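PDB 3P5S: CD38 molecule, which is a glycoprotein of the ADP-ribosyl cyclase family that holds the ligand AVU in a pocket. Local coordinates for residues Q115-K120 / S212-V217. Sequence-based numbering, arbitrary orientation.
Sequences QVFWSK and SIFGRV. With AVU ([(2R,3S,4R,5R)-5-(6-amino-9H-purin-9-yl)-3,4-dihydroxytetrahydrofuran-2-yl]methyl [(2R,3R,4R)-4-fluoro-3-hydroxytetrahydrofuran-2-yl]methyl dihydrogen diphosphate), chain E.
Phe117, Ser119 and Lys120 meet Ser212 and Phe214 in a buried pocket-wall contact, where an outer strand of the four-stranded parallel sheet of the ADP-ribosyl cyclase fold faces the N-terminus of helix 213-218 across the bound diphosphate of AVU. No hydrogen bond passes directly between the two segments; the ligand bridges them. Phe214, its CG anti to the backbone N (chi1 179°), reaches back to the strand, and its CE1 lies 3.9 Å from Phe117 CB. The two rings are tilted obliquely, planes at 50°, and Val198 of the neighbouring strand also touches both. Ser212 is the N-cap: its OG accepts from Gly215 N at 2.8 Å and is also hydrogen-bonded to Asp209 O. The first amides of the helix point to the phosphate, where the helix dipole probably adds to the attraction: Ile213 N donates to AVU O1B, and Phe214 N to AVU O2B at 2.8 Å. Ser119 OG gives O2B a second bond from the strand, so one phosphate oxygen is gripped from both segments. Lys120 binds the other phosphate twice, through its backbone N to AVU O2A and through NZ to AVU O1A, while Asp209 pairs with the same ammonium. Trp118 lays one indole face against the ligand, AVU C5R sitting 3.6 Å above the plane toward the rim, and Glu138 accepts from its NE1. The backbone N of the same residue points almost straight at the hydroxyl of the fluorinated tetrahydrofuran ring, Trp118 N donating to AVU O3R over 2.9 Å at 167°.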
loop_
_atom_site.group_PDB
_atom_site.type_symbol
_atom_site.label_atom_id
_atom_site.label_comp_id
_atom_site.label_asym_id
_atom_site.label_seq_id
_atom_site.Cartn_x
_atom_site.Cartn_y
_atom_site.Cartn_z
ATOM N N GLN A 115 5.911 -0.895 11.359
ATOM C CA GLN A 115 5.245 -1.104 10.087
ATOM C C GLN A 115 3.828 -1.634 10.267
ATOM O O GLN A 115 3.572 -2.554 11.080
ATOM C CB GLN A 115 6.056 -2.058 9.204
ATOM C CG GLN A 115 5.606 -2.055 7.755
ATOM C CD GLN A 115 6.626 -2.678 6.818
ATOM O OE1 GLN A 115 7.804 -2.775 7.140
ATOM N NE2 GLN A 115 6.169 -3.102 5.656
ATOM N N VAL A 116 2.911 -1.056 9.499
ATOM C CA VAL A 116 1.502 -1.443 9.570
ATOM C C VAL A 116 0.905 -1.742 8.198
ATOM O O VAL A 116 0.959 -0.916 7.287
ATOM C CB VAL A 116 0.653 -0.346 10.276
ATOM C CG1 VAL A 116 -0.841 -0.728 10.272
ATOM C CG2 VAL A 116 1.159 -0.132 11.697
ATOM N N PHE A 117 0.345 -2.938 8.050
ATOM C CA PHE A 117 -0.397 -3.316 6.848
ATOM C C PHE A 117 -1.888 -3.195 7.110
ATOM O O PHE A 117 -2.311 -3.134 8.264
ATOM C CB PHE A 117 -0.102 -4.764 6.465
ATOM C CG PHE A 117 1.339 -5.026 6.114
ATOM C CD1 PHE A 117 1.750 -5.014 4.794
ATOM C CD2 PHE A 117 2.270 -5.297 7.099
ATOM C CE1 PHE A 117 3.059 -5.250 4.452
ATOM C CE2 PHE A 117 3.607 -5.531 6.768
ATOM C CZ PHE A 117 3.995 -5.521 5.435
ATOM N N TRP A 118 -2.681 -3.156 6.043
ATOM C CA TRP A 118 -4.129 -3.143 6.177
ATOM C C TRP A 118 -4.765 -3.766 4.938
ATOM O O TRP A 118 -4.131 -3.875 3.887
ATOM C CB TRP A 118 -4.641 -1.710 6.353
ATOM C CG TRP A 118 -4.125 -0.773 5.288
ATOM C CD1 TRP A 118 -2.981 -0.027 5.347
ATOM C CD2 TRP A 118 -4.713 -0.509 4.002
ATOM N NE1 TRP A 118 -2.832 0.703 4.193
ATOM C CE2 TRP A 118 -3.871 0.418 3.343
ATOM C CE3 TRP A 118 -5.874 -0.951 3.349
ATOM C CZ2 TRP A 118 -4.144 0.893 2.059
ATOM C CZ3 TRP A 118 -6.149 -0.465 2.060
ATOM C CH2 TRP A 118 -5.297 0.458 1.444
ATOM N N SER A 119 -6.031 -4.139 5.055
ATOM C CA SER A 119 -6.772 -4.703 3.952
ATOM C C SER A 119 -8.233 -4.456 4.288
ATOM O O SER A 119 -8.714 -4.944 5.313
ATOM C CB SER A 119 -6.491 -6.212 3.833
ATOM O OG SER A 119 -6.838 -6.668 2.542
ATOM N N LYS A 120 -8.910 -3.672 3.452
ATOM C CA LYS A 120 -10.308 -3.289 3.662
ATOM C C LYS A 120 -10.530 -2.427 4.910
ATOM O O LYS A 120 -11.637 -2.358 5.429
ATOM C CB LYS A 120 -11.211 -4.524 3.723
ATOM C CG LYS A 120 -10.670 -5.739 3.005
ATOM C CD LYS A 120 -11.011 -5.714 1.535
ATOM C CE LYS A 120 -10.182 -6.735 0.775
ATOM N NZ LYS A 120 -10.387 -6.628 -0.686
ATOM N N SER A 212 -6.451 -10.134 -2.536
ATOM C CA SER A 212 -6.121 -8.750 -2.231
ATOM C C SER A 212 -4.628 -8.527 -2.359
ATOM O O SER A 212 -3.856 -9.473 -2.457
ATOM C CB SER A 212 -6.556 -8.415 -0.801
ATOM O OG SER A 212 -5.736 -9.088 0.150
ATOM N N ILE A 213 -4.200 -7.269 -2.325
ATOM C CA ILE A 213 -2.765 -7.006 -2.299
ATOM C C ILE A 213 -2.144 -7.533 -1.006
ATOM O O ILE A 213 -1.060 -8.146 -1.022
ATOM C CB ILE A 213 -2.419 -5.515 -2.534
ATOM C CG1 ILE A 213 -2.954 -5.073 -3.894
ATOM C CG2 ILE A 213 -0.912 -5.318 -2.464
ATOM C CD1 ILE A 213 -2.336 -3.740 -4.406
ATOM N N PHE A 214 -2.835 -7.382 0.116
ATOM C CA PHE A 214 -2.273 -7.967 1.335
ATOM C C PHE A 214 -2.122 -9.472 1.213
ATOM O O PHE A 214 -1.086 -10.030 1.619
ATOM C CB PHE A 214 -3.075 -7.625 2.594
ATOM C CG PHE A 214 -2.519 -8.251 3.833
ATOM C CD1 PHE A 214 -1.280 -7.865 4.322
ATOM C CD2 PHE A 214 -3.226 -9.241 4.506
ATOM C CE1 PHE A 214 -0.755 -8.440 5.478
ATOM C CE2 PHE A 214 -2.714 -9.815 5.649
ATOM C CZ PHE A 214 -1.467 -9.413 6.138
ATOM N N GLY A 215 -3.156 -10.121 0.667
ATOM C CA GLY A 215 -3.165 -11.574 0.510
ATOM C C GLY A 215 -2.232 -12.149 -0.553
ATOM O O GLY A 215 -1.605 -13.167 -0.348
ATOM N N ARG A 216 -2.138 -11.488 -1.695
ATOM C CA ARG A 216 -1.417 -12.025 -2.841
ATOM C C ARG A 216 0.032 -11.526 -2.925
ATOM O O ARG A 216 0.939 -12.234 -3.381
ATOM C CB ARG A 216 -2.187 -11.643 -4.109
ATOM C CG ARG A 216 -1.443 -11.891 -5.404
ATOM C CD ARG A 216 -2.264 -11.428 -6.617
ATOM N NE ARG A 216 -2.246 -9.973 -6.811
ATOM C CZ ARG A 216 -3.212 -9.171 -6.381
ATOM N NH1 ARG A 216 -4.256 -9.683 -5.746
ATOM N NH2 ARG A 216 -3.149 -7.869 -6.588
ATOM N N VAL A 217 0.248 -10.298 -2.469
ATOM C CA VAL A 217 1.544 -9.646 -2.619
ATOM C C VAL A 217 2.303 -9.455 -1.298
ATOM O O VAL A 217 3.489 -9.762 -1.214
ATOM C CB VAL A 217 1.394 -8.281 -3.344
ATOM C CG1 VAL A 217 2.753 -7.571 -3.476
ATOM C CG2 VAL A 217 0.779 -8.489 -4.713
HETATM N N1 AVU E . -3.608 4.981 -2.381
HETATM C C2 AVU E . -4.493 4.646 -3.340
HETATM N N3 AVU E . -4.687 3.337 -3.610
HETATM C C4 AVU E . -4.022 2.367 -2.956
HETATM C C5 AVU E . -3.109 2.684 -1.966
HETATM C C6 AVU E . -2.923 4.030 -1.703
HETATM N N6 AVU E . -1.987 4.431 -0.689
HETATM N N7 AVU E . -2.604 1.514 -1.490
HETATM C C8 AVU E . -3.180 0.496 -2.182
HETATM N N9 AVU E . -4.056 1.028 -3.075
HETATM P PA AVU E . -7.976 -3.444 -0.424
HETATM P PB AVU E . -5.359 -4.453 -0.241
HETATM C "C1'" AVU E . -4.949 0.373 -4.033
HETATM O O1A AVU E . -8.726 -4.687 -0.813
HETATM O O1B AVU E . -5.577 -4.816 -1.699
HETATM C C1R AVU E . -0.515 -2.660 0.367
HETATM C "C2'" AVU E . -4.485 -0.940 -4.554
HETATM O "O2'" AVU E . -4.525 -0.953 -5.954
HETATM O O2A AVU E . -8.760 -2.552 0.515
HETATM O O2B AVU E . -4.903 -5.609 0.616
HETATM C C2R AVU E . -0.513 -2.029 1.721
HETATM F F2R AVU E . -0.800 -0.742 1.524
HETATM C "C3'" AVU E . -5.377 -1.924 -3.981
HETATM O "O3'" AVU E . -5.712 -2.891 -4.906
HETATM O O3A AVU E . -6.668 -3.824 0.368
HETATM C C3R AVU E . -1.622 -2.589 2.428
HETATM O O3R AVU E . -1.174 -3.309 3.550
HETATM C "C4'" AVU E . -6.588 -1.163 -3.419
HETATM O "O4'" AVU E . -6.306 0.198 -3.527
HETATM C C4R AVU E . -2.341 -3.481 1.471
HETATM O O4R AVU E . -1.422 -3.705 0.399
HETATM C "C5'" AVU E . -6.988 -1.553 -1.980
HETATM O "O5'" AVU E . -7.615 -2.791 -1.832
HETATM C C5R AVU E . -3.643 -2.905 1.018
HETATM O O5R AVU E . -4.208 -3.318 -0.187
#